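Local structure of flagellar basal body rod modification protein (Helicobacter pylori 26695, 4ZZF) at residues A[15-29]-A[81-93]. The protein is probably required for assembly of the flagellar hook, perhaps acting as a scaffold, and is represented here by a truncated form that includes its Ig-like domain. Sequence-based numbering, arbitrary orientation.
Sequences SGANFDGNNKLSFSL and EKVPKGNYKIKAE
The F27 ring carries I90 CD1 over the centre of one face, a CH-pi contact 3.7 Å from the ring centroid, while I90 CG2 reaches F27 CE2. At the other end of the contact the F19 ring has G21 N above one face and V83 O in plane at its edge, 3.4 Å from CE2; W73 packs against both F19 and Y88. These groups fill the interior of the FlgD Ig-like domain, a beta-sandwich: strand 16-19 pairs antiparallel with strand 86-93 in one sheet, and strand 25-29, paired with strand 67-73, belongs to the sheet that faces it. The branched I90 suits its place between sheets because its two arms meet different parts of one ring, with CG1 anti to the carbonyl carbon (chi1 -58°) and CG2 anti to the backbone N. Farther along, L29 CD1 rests on the small A92 CB at 3.8 Å, and L25 CD2 touches I90 CD1.

A17 and Y88 exchange two backbone hydrogen bonds, N to O in each direction, and F19 and G86 do the same, all four N-O distances 2.8 Å. G86 has a positive phi (147°), which would press a CB against the preceding carbonyl, hence glycine. In the turn after F19, G21 has a similar need, and D20 OD1 accepts from N22 N, an Asx turn, and also from N23 N, which widens it to an Asx motif, giving the bend an internal brace. K82 reaches across to this turn, its CD passing G21 O and its NZ making a weak hydrogen bond to N22 OD1 (3.3 Å). Y88, whose ring meets F19 CB and W73, packs within the sandwich while its hydroxyl donates to P84 O, in the carbonyl plane and on a lone pair, at 2.7 Å. Where the strand pair ends, a water donates to both S15 O and I90 O, 2.7 Å from the former.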
loop_
_atom_site.group_PDB
_atom_site.type_symbol
_atom_site.label_atom_id
_atom_site.label_comp_id
_atom_site.label_asym_id
_atom_site.label_seq_id
_atom_site.Cartn_x
_atom_site.Cartn_y
_atom_site.Cartn_z
ATOM N N SER A 15 1.407 7.176 25.807
ATOM C CA SER A 15 1.077 6.000 26.609
ATOM C C SER A 15 0.186 6.301 27.826
ATOM O O SER A 15 -0.230 5.381 28.534
ATOM C CB SER A 15 2.360 5.324 27.086
ATOM O OG SER A 15 3.097 6.212 27.908
ATOM N N GLY A 16 -0.094 7.576 28.075
ATOM C CA GLY A 16 -0.889 7.951 29.229
ATOM C C GLY A 16 -2.049 8.857 28.885
ATOM O O GLY A 16 -2.077 9.452 27.823
ATOM N N ALA A 17 -3.017 8.945 29.786
ATOM C CA ALA A 17 -4.123 9.879 29.649
ATOM C C ALA A 17 -4.160 10.818 30.853
ATOM O O ALA A 17 -3.665 10.481 31.932
ATOM C CB ALA A 17 -5.437 9.139 29.521
ATOM N N ASN A 18 -4.760 11.989 30.684
ATOM C CA ASN A 18 -4.810 12.949 31.780
ATOM C C ASN A 18 -6.067 12.848 32.629
ATOM O O ASN A 18 -7.181 12.895 32.109
ATOM C CB ASN A 18 -4.686 14.371 31.253
ATOM C CG ASN A 18 -4.789 15.399 32.360
ATOM O OD1 ASN A 18 -5.847 16.004 32.567
ATOM N ND2 ASN A 18 -3.699 15.584 33.100
ATOM N N PHE A 19 -5.877 12.706 33.936
ATOM C CA PHE A 19 -6.986 12.800 34.881
ATOM C C PHE A 19 -6.946 14.157 35.571
ATOM O O PHE A 19 -5.929 14.511 36.170
ATOM C CB PHE A 19 -6.920 11.676 35.909
ATOM C CG PHE A 19 -7.987 11.751 36.959
ATOM C CD1 PHE A 19 -9.322 11.788 36.603
ATOM C CD2 PHE A 19 -7.654 11.752 38.303
ATOM C CE1 PHE A 19 -10.308 11.842 37.570
ATOM C CE2 PHE A 19 -8.630 11.805 39.268
ATOM C CZ PHE A 19 -9.963 11.850 38.903
ATOM N N ASP A 20 -8.041 14.911 35.490
ATOM C CA ASP A 20 -8.040 16.288 35.999
ATOM C C ASP A 20 -8.225 16.368 37.515
ATOM O O ASP A 20 -7.927 17.396 38.120
ATOM C CB ASP A 20 -9.116 17.144 35.298
ATOM C CG ASP A 20 -10.542 16.648 35.537
ATOM O OD1 ASP A 20 -10.838 16.107 36.627
ATOM O OD2 ASP A 20 -11.383 16.825 34.622
ATOM N N GLY A 21 -8.728 15.293 38.120
ATOM C CA GLY A 21 -8.951 15.273 39.552
ATOM C C GLY A 21 -10.394 15.026 39.961
ATOM O O GLY A 21 -10.658 14.537 41.067
ATOM N N ASN A 22 -11.339 15.354 39.086
ATOM C CA ASN A 22 -12.740 15.097 39.406
ATOM C C ASN A 22 -13.515 14.369 38.300
ATOM O O ASN A 22 -14.240 13.405 38.569
ATOM C CB ASN A 22 -13.452 16.412 39.757
ATOM C CG ASN A 22 -14.896 16.194 40.207
ATOM O OD1 ASN A 22 -15.157 15.462 41.171
ATOM N ND2 ASN A 22 -15.838 16.828 39.508
ATOM N N ASN A 23 -13.368 14.830 37.063
ATOM C CA ASN A 23 -14.144 14.281 35.958
ATOM C C ASN A 23 -13.672 12.902 35.493
ATOM O O ASN A 23 -12.469 12.616 35.461
ATOM C CB ASN A 23 -14.127 15.250 34.777
ATOM C CG ASN A 23 -14.725 16.601 35.126
ATOM O OD1 ASN A 23 -15.458 16.733 36.112
ATOM N ND2 ASN A 23 -14.416 17.613 34.320
ATOM N N LYS A 24 -14.644 12.060 35.140
ATOM C CA LYS A 24 -14.400 10.739 34.569
ATOM C C LYS A 24 -13.404 10.808 33.422
ATOM O O LYS A 24 -13.231 11.847 32.780
ATOM C CB LYS A 24 -15.711 10.122 34.060
ATOM C CG LYS A 24 -15.896 10.325 32.548
ATOM C CD LYS A 24 -17.080 9.577 31.947
ATOM C CE LYS A 24 -18.343 9.691 32.790
ATOM N NZ LYS A 24 -19.529 9.151 32.050
ATOM N N LEU A 25 -12.753 9.690 33.154
ATOM C CA LEU A 25 -11.858 9.633 32.020
ATOM C C LEU A 25 -12.330 8.584 31.029
ATOM O O LEU A 25 -12.377 7.403 31.347
ATOM C CB LEU A 25 -10.441 9.329 32.479
ATOM C CG LEU A 25 -9.470 9.223 31.314
ATOM C CD1 LEU A 25 -9.312 10.585 30.635
ATOM C CD2 LEU A 25 -8.154 8.697 31.824
ATOM N N SER A 26 -12.706 9.023 29.839
ATOM C CA SER A 26 -12.976 8.099 28.751
ATOM C C SER A 26 -11.654 7.769 28.098
ATOM O O SER A 26 -10.812 8.655 27.927
ATOM C CB SER A 26 -13.941 8.701 27.726
ATOM O OG SER A 26 -15.252 8.759 28.253
ATOM N N PHE A 27 -11.459 6.501 27.752
ATOM C CA PHE A 27 -10.262 6.094 27.020
ATOM C C PHE A 27 -10.539 4.831 26.208
ATOM O O PHE A 27 -11.509 4.111 26.447
ATOM C CB PHE A 27 -9.080 5.873 27.975
ATOM C CG PHE A 27 -9.225 4.654 28.845
ATOM C CD1 PHE A 27 -9.871 4.734 30.069
ATOM C CD2 PHE A 27 -8.728 3.424 28.436
ATOM C CE1 PHE A 27 -10.011 3.610 30.865
ATOM C CE2 PHE A 27 -8.866 2.304 29.231
ATOM C CZ PHE A 27 -9.503 2.390 30.439
ATOM N N SER A 28 -9.665 4.566 25.250
ATOM C CA SER A 28 -9.849 3.466 24.321
ATOM C C SER A 28 -8.600 2.559 24.269
ATOM O O SER A 28 -7.456 3.030 24.369
ATOM C CB SER A 28 -10.200 4.038 22.944
ATOM O OG SER A 28 -9.750 3.209 21.896
ATOM N N LEU A 29 -8.840 1.252 24.172
ATOM C CA LEU A 29 -7.779 0.260 24.048
ATOM C C LEU A 29 -8.014 -0.608 22.822
ATOM O O LEU A 29 -9.155 -0.984 22.520
ATOM C CB LEU A 29 -7.704 -0.629 25.292
ATOM C CG LEU A 29 -7.186 0.041 26.554
ATOM C CD1 LEU A 29 -7.210 -0.956 27.717
ATOM C CD2 LEU A 29 -5.797 0.537 26.313
ATOM N N GLU A 81 -11.009 5.937 46.606
ATOM C CA GLU A 81 -10.515 7.299 46.847
ATOM C C GLU A 81 -10.068 7.972 45.543
ATOM O O GLU A 81 -9.306 7.377 44.785
ATOM C CB GLU A 81 -9.337 7.259 47.815
ATOM C CG GLU A 81 -9.341 6.046 48.733
ATOM C CD GLU A 81 -8.243 6.103 49.788
ATOM O OE1 GLU A 81 -7.191 6.731 49.512
ATOM O OE2 GLU A 81 -8.427 5.511 50.880
ATOM N N LYS A 82 -10.510 9.201 45.280
ATOM C CA LYS A 82 -10.074 9.889 44.066
ATOM C C LYS A 82 -8.603 10.276 44.147
ATOM O O LYS A 82 -8.179 10.954 45.081
ATOM C CB LYS A 82 -10.940 11.121 43.784
ATOM C CG LYS A 82 -12.342 10.752 43.299
ATOM C CD LYS A 82 -12.889 11.753 42.292
ATOM C CE LYS A 82 -14.219 11.268 41.719
ATOM N NZ LYS A 82 -14.777 12.190 40.683
ATOM N N VAL A 83 -7.840 9.831 43.150
ATOM C CA VAL A 83 -6.383 9.966 43.122
ATOM C C VAL A 83 -5.922 11.351 42.660
ATOM O O VAL A 83 -6.710 12.104 42.079
ATOM C CB VAL A 83 -5.781 8.909 42.202
ATOM C CG1 VAL A 83 -6.178 7.509 42.687
ATOM C CG2 VAL A 83 -6.249 9.154 40.767
ATOM N N PRO A 84 -4.645 11.701 42.923
ATOM C CA PRO A 84 -4.155 13.017 42.480
ATOM C C PRO A 84 -4.270 13.226 40.968
ATOM O O PRO A 84 -4.158 12.273 40.195
ATOM C CB PRO A 84 -2.679 13.026 42.921
ATOM C CG PRO A 84 -2.364 11.622 43.315
ATOM C CD PRO A 84 -3.652 11.003 43.753
ATOM N N LYS A 85 -4.522 14.466 40.562
ATOM C CA LYS A 85 -4.627 14.780 39.149
ATOM C C LYS A 85 -3.282 14.518 38.492
ATOM O O LYS A 85 -2.244 14.550 39.150
ATOM C CB LYS A 85 -5.069 16.233 38.926
ATOM C CG LYS A 85 -4.027 17.293 39.278
ATOM C CD LYS A 85 -4.602 18.719 39.160
ATOM C CE LYS A 85 -4.344 19.341 37.789
ATOM N NZ LYS A 85 -4.784 20.781 37.697
ATOM N N GLY A 86 -3.305 14.243 37.194
ATOM C CA GLY A 86 -2.075 14.034 36.458
ATOM C C GLY A 86 -2.207 13.025 35.345
ATOM O O GLY A 86 -3.322 12.647 34.962
ATOM N N ASN A 87 -1.059 12.609 34.821
ATOM C CA ASN A 87 -1.021 11.610 33.769
ATOM C C ASN A 87 -0.986 10.189 34.307
ATOM O O ASN A 87 -0.118 9.830 35.102
ATOM C CB ASN A 87 0.188 11.810 32.863
ATOM C CG ASN A 87 -0.200 11.911 31.402
ATOM O OD1 ASN A 87 -1.223 12.511 31.068
ATOM N ND2 ASN A 87 0.542 11.209 30.535
ATOM N N TYR A 88 -1.934 9.384 33.853
ATOM C CA TYR A 88 -1.969 7.968 34.194
ATOM C C TYR A 88 -1.746 7.066 32.981
ATOM O O TYR A 88 -2.416 7.205 31.952
ATOM C CB TYR A 88 -3.294 7.651 34.866
ATOM C CG TYR A 88 -3.326 8.205 36.257
ATOM C CD1 TYR A 88 -3.642 9.544 36.490
ATOM C CD2 TYR A 88 -2.998 7.407 37.340
ATOM C CE1 TYR A 88 -3.656 10.061 37.774
ATOM C CE2 TYR A 88 -3.005 7.907 38.624
ATOM C CZ TYR A 88 -3.335 9.232 38.840
ATOM O OH TYR A 88 -3.331 9.713 40.126
ATOM N N LYS A 89 -0.789 6.155 33.111
ATOM C CA LYS A 89 -0.531 5.128 32.099
ATOM C C LYS A 89 -1.567 4.012 32.176
ATOM O O LYS A 89 -1.811 3.447 33.248
ATOM C CB LYS A 89 0.870 4.532 32.269
ATOM C CG LYS A 89 1.981 5.553 32.248
ATOM C CD LYS A 89 3.315 4.930 32.622
ATOM C CE LYS A 89 4.416 5.986 32.721
ATOM N NZ LYS A 89 5.774 5.387 32.922
ATOM N N ILE A 90 -2.166 3.688 31.038
ATOM C CA ILE A 90 -3.175 2.643 30.985
ATOM C C ILE A 90 -2.722 1.518 30.054
ATOM O O ILE A 90 -2.362 1.766 28.894
ATOM C CB ILE A 90 -4.531 3.195 30.520
ATOM C CG1 ILE A 90 -4.985 4.316 31.461
ATOM C CG2 ILE A 90 -5.561 2.082 30.475
ATOM C CD1 ILE A 90 -6.295 4.954 31.073
ATOM N N LYS A 91 -2.693 0.299 30.597
ATOM C CA LYS A 91 -2.283 -0.912 29.883
ATOM C C LYS A 91 -3.314 -2.000 30.125
ATOM O O LYS A 91 -4.204 -1.845 30.964
ATOM C CB LYS A 91 -0.924 -1.425 30.344
ATOM C CG LYS A 91 0.126 -0.374 30.524
ATOM C CD LYS A 91 1.492 -0.995 30.774
ATOM C CE LYS A 91 1.508 -1.880 32.003
ATOM N NZ LYS A 91 2.933 -2.137 32.406
ATOM N N ALA A 92 -3.179 -3.113 29.414
ATOM C CA ALA A 92 -4.071 -4.242 29.615
ATOM C C ALA A 92 -3.363 -5.553 29.303
ATOM O O ALA A 92 -2.407 -5.596 28.532
ATOM C CB ALA A 92 -5.330 -4.103 28.758
ATOM N N GLU A 93 -3.858 -6.618 29.910
ATOM C CA GLU A 93 -3.375 -7.960 29.645
ATOM C C GLU A 93 -4.579 -8.824 29.373
ATOM O O GLU A 93 -5.592 -8.680 30.051
ATOM C CB GLU A 93 -2.581 -8.499 30.829
ATOM C CG GLU A 93 -1.217 -7.861 30.975
ATOM C CD GLU A 93 -0.318 -8.674 31.868
ATOM O OE1 GLU A 93 -0.784 -9.048 32.971
ATOM O OE2 GLU A 93 0.828 -8.976 31.452
HETATM O O HOH W 1 0.296 2.768 28.525
#